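PDB 2FNA: conserved hypothetical protein from Sulfolobus solfataricus, which is an archaeal AAA+ ATPase that binds ADP and magnesium and probably hydrolyses ATP, with a C-terminal winged-helix domain. Local coordinates for residues 180-185 with 333-338; 143-148 with 176-181. One frame throughout, in Å; residues are numbered along the deposited sequence.

Contact 1. Residues 180-185 with 333-338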
loop_
_atom_site.group_PDB
_atom_site.type_symbol
_atom_site.label_atom_id
_atom_site.label_comp_id
_atom_site.label_asym_id
_atom_site.label_seq_id
_atom_site.Cartn_x
_atom_site.Cartn_y
_atom_site.Cartn_z
HETATM N N MSE A 180 0.125 -7.626 2.656
HETATM C CA MSE A 180 0.061 -7.723 4.119
HETATM C C MSE A 180 1.161 -8.592 4.714
HETATM O O MSE A 180 1.830 -8.183 5.633
HETATM C CB MSE A 180 -1.281 -8.281 4.552
HETATM C CG MSE A 180 -1.580 -8.099 6.049
HETATM SE SE MSE A 180 -3.276 -9.010 6.449
HETATM C CE MSE A 180 -3.377 -10.456 5.086
ATOM N N GLY A 181 1.324 -9.792 4.185
ATOM C CA GLY A 181 2.305 -10.724 4.707
ATOM C C GLY A 181 3.705 -10.156 4.599
ATOM O O GLY A 181 4.502 -10.345 5.502
ATOM N N LEU A 182 4.012 -9.476 3.490
ATOM C CA LEU A 182 5.345 -8.933 3.277
ATOM C C LEU A 182 5.626 -7.808 4.257
ATOM O O LEU A 182 6.744 -7.686 4.735
ATOM C CB LEU A 182 5.562 -8.477 1.815
ATOM C CG LEU A 182 7.019 -8.124 1.455
ATOM C CD1 LEU A 182 7.889 -9.387 1.482
ATOM C CD2 LEU A 182 7.140 -7.430 0.087
ATOM N N LEU A 183 4.602 -7.009 4.565
ATOM C CA LEU A 183 4.714 -5.946 5.599
ATOM C C LEU A 183 5.038 -6.500 6.988
ATOM O O LEU A 183 5.957 -6.026 7.667
ATOM C CB LEU A 183 3.447 -5.122 5.673
ATOM C CG LEU A 183 3.459 -3.960 6.720
ATOM C CD1 LEU A 183 4.658 -3.028 6.496
ATOM C CD2 LEU A 183 2.181 -3.146 6.727
ATOM N N TYR A 184 4.302 -7.532 7.406
ATOM C CA TYR A 184 4.625 -8.208 8.668
ATOM C C TYR A 184 6.038 -8.827 8.686
ATOM O O TYR A 184 6.749 -8.733 9.690
ATOM C CB TYR A 184 3.524 -9.220 9.036
ATOM C CG TYR A 184 2.285 -8.556 9.632
ATOM C CD1 TYR A 184 1.291 -8.006 8.828
ATOM C CD2 TYR A 184 2.110 -8.486 11.011
ATOM C CE1 TYR A 184 0.156 -7.391 9.390
ATOM C CE2 TYR A 184 0.997 -7.882 11.565
ATOM C CZ TYR A 184 0.027 -7.333 10.752
ATOM O OH TYR A 184 -1.093 -6.783 11.340
ATOM N N ASP A 185 6.431 -9.479 7.587
ATOM C CA ASP A 185 7.763 -10.030 7.426
ATOM C C ASP A 185 8.812 -8.926 7.532
ATOM O O ASP A 185 9.842 -9.100 8.183
ATOM C CB ASP A 185 7.919 -10.690 6.061
ATOM C CG ASP A 185 7.163 -11.973 5.968
ATOM O OD1 ASP A 185 6.530 -12.332 6.968
ATOM O OD2 ASP A 185 7.187 -12.610 4.897
ATOM N N THR A 333 0.708 -15.572 -2.030
ATOM C CA THR A 333 -0.094 -15.206 -0.851
ATOM C C THR A 333 0.516 -14.027 -0.081
ATOM O O THR A 333 -0.212 -13.122 0.368
ATOM C CB THR A 333 -0.273 -16.395 0.090
ATOM O OG1 THR A 333 -0.866 -17.480 -0.625
ATOM C CG2 THR A 333 -1.166 -16.052 1.233
ATOM N N LYS A 334 1.842 -14.034 0.080
ATOM C CA LYS A 334 2.532 -12.957 0.820
ATOM C C LYS A 334 2.394 -11.621 0.112
ATOM O O LYS A 334 2.387 -10.587 0.753
ATOM C CB LYS A 334 4.031 -13.245 0.962
ATOM C CG LYS A 334 4.374 -14.444 1.816
ATOM C CD LYS A 334 4.762 -14.054 3.234
ATOM C CE LYS A 334 5.807 -15.012 3.771
ATOM N NZ LYS A 334 5.867 -14.901 5.247
ATOM N N HIS A 335 2.360 -11.661 -1.220
ATOM C CA HIS A 335 2.291 -10.481 -2.046
ATOM C C HIS A 335 0.814 -10.155 -2.427
ATOM O O HIS A 335 0.543 -9.179 -3.129
ATOM C CB HIS A 335 3.217 -10.609 -3.269
ATOM C CG HIS A 335 4.678 -10.581 -2.925
ATOM N ND1 HIS A 335 5.452 -9.442 -3.050
ATOM C CD2 HIS A 335 5.500 -11.544 -2.438
ATOM C CE1 HIS A 335 6.687 -9.710 -2.665
ATOM N NE2 HIS A 335 6.740 -10.972 -2.284
ATOM N N SER A 336 -0.123 -10.912 -1.856
ATOM C CA SER A 336 -1.569 -10.616 -1.911
ATOM C C SER A 336 -2.178 -10.795 -3.314
ATOM O O SER A 336 -3.188 -10.164 -3.660
ATOM C CB SER A 336 -1.844 -9.238 -1.333
ATOM O OG SER A 336 -1.671 -9.264 0.072
ATOM N N TRP A 337 -1.624 -11.732 -4.087
ATOM C CA TRP A 337 -2.179 -12.050 -5.412
ATOM C C TRP A 337 -3.328 -13.011 -5.268
ATOM O O TRP A 337 -4.355 -12.887 -5.972
ATOM C CB TRP A 337 -1.104 -12.607 -6.351
ATOM C CG TRP A 337 -0.265 -11.528 -6.798
ATOM C CD1 TRP A 337 0.927 -11.134 -6.269
ATOM C CD2 TRP A 337 -0.582 -10.596 -7.823
ATOM N NE1 TRP A 337 1.394 -10.039 -6.940
ATOM C CE2 TRP A 337 0.477 -9.676 -7.890
ATOM C CE3 TRP A 337 -1.655 -10.460 -8.709
ATOM C CZ2 TRP A 337 0.492 -8.631 -8.806
ATOM C CZ3 TRP A 337 -1.643 -9.429 -9.606
ATOM C CH2 TRP A 337 -0.585 -8.523 -9.657
ATOM N N ILE A 338 -3.148 -13.949 -4.336
ATOM C CA ILE A 338 -4.169 -14.922 -3.983
ATOM C C ILE A 338 -4.436 -14.963 -2.478
ATOM O O ILE A 338 -3.699 -14.385 -1.683
ATOM C CB ILE A 338 -3.793 -16.325 -4.514
ATOM C CG1 ILE A 338 -2.548 -16.907 -3.821
ATOM C CG2 ILE A 338 -3.562 -16.254 -6.030
ATOM C CD1 ILE A 338 -2.131 -18.299 -4.335
HETATM O O HOH W 1 -2.989 -6.946 1.608
HETATM O O HOH W 2 -0.576 -11.906 3.062
#
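Leu-182 lays its CD2 methyl against the imidazole of His-335, with CD2 3.6 Å from CE1. The two side chains meet at a slant. Leu-182 reaches the ring because its CG stands trans to its own backbone N (chi1 -170°). The same imidazole reaches Glu-179 OE2 through ND1, and Phe-281 packs edge-to-face with it. The charged pair lies farther along the helix. Lys-334 NZ forms a salt bridge with Asp-185 OD2 at 2.7 Å, using the syn lone pair of that oxygen. The lysine chain is bent at chi2 and chi3 and meets the aspartate at about a right angle. The backbones come closest at Gly-181, whose CA is 4.5 Å from Lys-334 CA. Leu-182 N gives a weak hydrogen bond to Lys-334 O (3.4 Å). One water links Gly-181 N, weakly, to Thr-333 O. Another joins Ser-336 OG to Met-180 N, again with a weak bond to the amide. Ser-336, at positive phi, is the C-prime residue of a Schellman motif. The motif ends helix 322-334, in the range of the winged helix-turn-helix family, against the first turn of helix 180-186 of the ATPase range.

Contact 2. Residues 143-148 with 176-181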
loop_
_atom_site.group_PDB
_atom_site.type_symbol
_atom_site.label_atom_id
_atom_site.label_comp_id
_atom_site.label_asym_id
_atom_site.label_seq_id
_atom_site.Cartn_x
_atom_site.Cartn_y
_atom_site.Cartn_z
ATOM N N LEU A 143 5.245 6.003 6.077
ATOM C CA LEU A 143 5.916 5.085 5.190
ATOM C C LEU A 143 4.830 4.406 4.410
ATOM O O LEU A 143 4.290 3.397 4.838
ATOM C CB LEU A 143 6.721 4.068 5.995
ATOM C CG LEU A 143 7.752 4.636 6.981
ATOM C CD1 LEU A 143 8.454 3.532 7.698
ATOM C CD2 LEU A 143 8.753 5.506 6.286
ATOM N N ASP A 144 4.485 4.999 3.274
ATOM C CA ASP A 144 3.379 4.521 2.482
ATOM C C ASP A 144 3.910 3.452 1.524
ATOM O O ASP A 144 4.681 3.735 0.612
ATOM C CB ASP A 144 2.722 5.693 1.760
ATOM C CG ASP A 144 1.347 5.361 1.155
ATOM O OD1 ASP A 144 0.847 4.226 1.298
ATOM O OD2 ASP A 144 0.766 6.278 0.504
ATOM N N GLU A 145 3.455 2.234 1.767
ATOM C CA GLU A 145 3.982 0.988 1.180
ATOM C C GLU A 145 5.345 0.604 1.785
ATOM O O GLU A 145 6.316 0.372 1.079
ATOM C CB GLU A 145 4.006 1.026 -0.355
ATOM C CG GLU A 145 2.600 1.194 -1.006
ATOM C CD GLU A 145 1.674 0.017 -0.823
ATOM O OE1 GLU A 145 2.132 -1.131 -0.595
ATOM O OE2 GLU A 145 0.443 0.227 -0.898
ATOM N N ALA A 146 5.376 0.528 3.110
ATOM C CA ALA A 146 6.592 0.314 3.872
ATOM C C ALA A 146 7.292 -0.998 3.563
ATOM O O ALA A 146 8.509 -1.063 3.687
ATOM C CB ALA A 146 6.289 0.401 5.383
ATOM N N GLN A 147 6.527 -2.037 3.179
ATOM C CA GLN A 147 7.098 -3.322 2.788
ATOM C C GLN A 147 8.126 -3.211 1.615
ATOM O O GLN A 147 8.927 -4.087 1.431
ATOM C CB GLN A 147 6.010 -4.379 2.480
ATOM C CG GLN A 147 5.358 -4.359 1.073
ATOM C CD GLN A 147 4.376 -3.217 0.862
ATOM O OE1 GLN A 147 4.185 -2.368 1.729
ATOM N NE2 GLN A 147 3.748 -3.204 -0.276
ATOM N N GLU A 148 8.072 -2.127 0.834
ATOM C CA GLU A 148 9.078 -1.832 -0.176
ATOM C C GLU A 148 10.509 -1.742 0.404
ATOM O O GLU A 148 11.482 -1.960 -0.293
ATOM C CB GLU A 148 8.730 -0.503 -0.872
ATOM C CG GLU A 148 7.516 -0.581 -1.806
ATOM C CD GLU A 148 7.750 -1.434 -3.059
ATOM O OE1 GLU A 148 8.882 -1.456 -3.597
ATOM O OE2 GLU A 148 6.783 -2.088 -3.504
ATOM N N SER A 176 1.792 1.770 5.812
ATOM C CA SER A 176 0.765 1.095 5.049
ATOM C C SER A 176 1.371 -0.022 4.222
ATOM O O SER A 176 2.562 0.007 3.912
ATOM C CB SER A 176 0.057 2.077 4.116
ATOM O OG SER A 176 0.907 2.443 3.050
ATOM N N GLY A 177 0.568 -1.021 3.889
ATOM C CA GLY A 177 1.030 -2.019 2.940
ATOM C C GLY A 177 -0.054 -2.736 2.209
ATOM O O GLY A 177 -0.984 -3.275 2.822
ATOM N N SER A 178 0.085 -2.799 0.892
ATOM C CA SER A 178 -0.854 -3.522 0.056
ATOM C C SER A 178 -0.596 -5.015 0.061
ATOM O O SER A 178 -1.428 -5.763 -0.410
ATOM C CB SER A 178 -0.801 -3.009 -1.389
ATOM O OG SER A 178 -1.307 -1.675 -1.444
ATOM N N GLU A 179 0.582 -5.428 0.550
ATOM C CA GLU A 179 1.032 -6.814 0.554
ATOM C C GLU A 179 1.196 -7.150 2.043
ATOM O O GLU A 179 2.264 -6.964 2.626
ATOM C CB GLU A 179 2.380 -6.949 -0.184
ATOM C CG GLU A 179 2.336 -6.619 -1.691
ATOM C CD GLU A 179 3.726 -6.321 -2.297
ATOM O OE1 GLU A 179 4.505 -5.507 -1.718
ATOM O OE2 GLU A 179 4.032 -6.866 -3.388
HETATM N N MSE A 180 0.125 -7.626 2.656
HETATM C CA MSE A 180 0.061 -7.723 4.119
HETATM C C MSE A 180 1.161 -8.592 4.714
HETATM O O MSE A 180 1.830 -8.183 5.633
HETATM C CB MSE A 180 -1.281 -8.281 4.552
HETATM C CG MSE A 180 -1.580 -8.099 6.049
HETATM SE SE MSE A 180 -3.276 -9.010 6.449
HETATM C CE MSE A 180 -3.377 -10.456 5.086
ATOM N N GLY A 181 1.324 -9.792 4.185
ATOM C CA GLY A 181 2.305 -10.724 4.707
ATOM C C GLY A 181 3.705 -10.156 4.599
ATOM O O GLY A 181 4.502 -10.345 5.502
HETATM O O HOH W 3 7.114 -5.213 -2.450
#
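Ser-176 OG and Asp-144 OD1 make a short hydrogen bond of 2.5 Å, in which the hydroxyl donates to the anti side. The same OG accepts from Glu-145 N at 2.9 Å. With chi1 at 72°, OG sits between its own N and carbonyl carbon and meets both. Ser-176 N bonds to Leu-143 O, and Ala-146 N to Ser-176 O.

The carboxylate of Glu-145 grips Ser-178 with both oxygens, each on its syn side. OE1 takes Ser-178 N at 3.0 Å and Gln-147 NE2 at 2.6 Å. OE2 takes Ser-178 OG at 2.6 Å, and that hydroxyl also bonds to Lys-43. With an alanine in place of Glu-145, Ser-178 N and OG would probably lose these acceptors, and the Gln-147 amide one of the two bonds that fix it.

Gln-147 NE2 donates a second bond, to Glu-179 OE1 (2.8 Å). Both acceptors lie in the amide plane, which is turned 70° from the Glu-179 carboxylate. A water donates to Glu-179 OE1 and, weakly, to Glu-148 OE2; Glu-148 OE1 forms a salt bridge with Lys-151.

Asp-144 OD2 is hydrogen-bonded to Ser-44 OG and Tyr-60 OH. The Asp-144 side chain is about 4 Å from the bound magnesium ion, consistent with a Walker B pair with Glu-145. Strands 139-144 and 171-177 are neighbours in the parallel sheet, joined through helix 158-167. Helix 43-54 packs on Ser-176, and helix 180-186 covers Ala-146 and Gln-147.

How the contacts relate
The centres of the two contacts lie about 9 Å apart. Contact 2 comes first along the chain and stays within the ATPase domain, at the ends of two adjacent strands of the parallel sheet. Segment 176-181 leads from strand 171-177 into helix 180-186, where contact 1 begins, so Met-180 and Gly-181 belong to both. Contact 1 then spans to residues 333-338, in the range of the C-terminal winged helix-turn-helix family. The two contacts touch directly: His-335 ND1 lies 3.0 Å from Glu-179 OE2, a probable hydrogen bond. Together they place the C-terminal region close to the nucleotide-site end of the sheet.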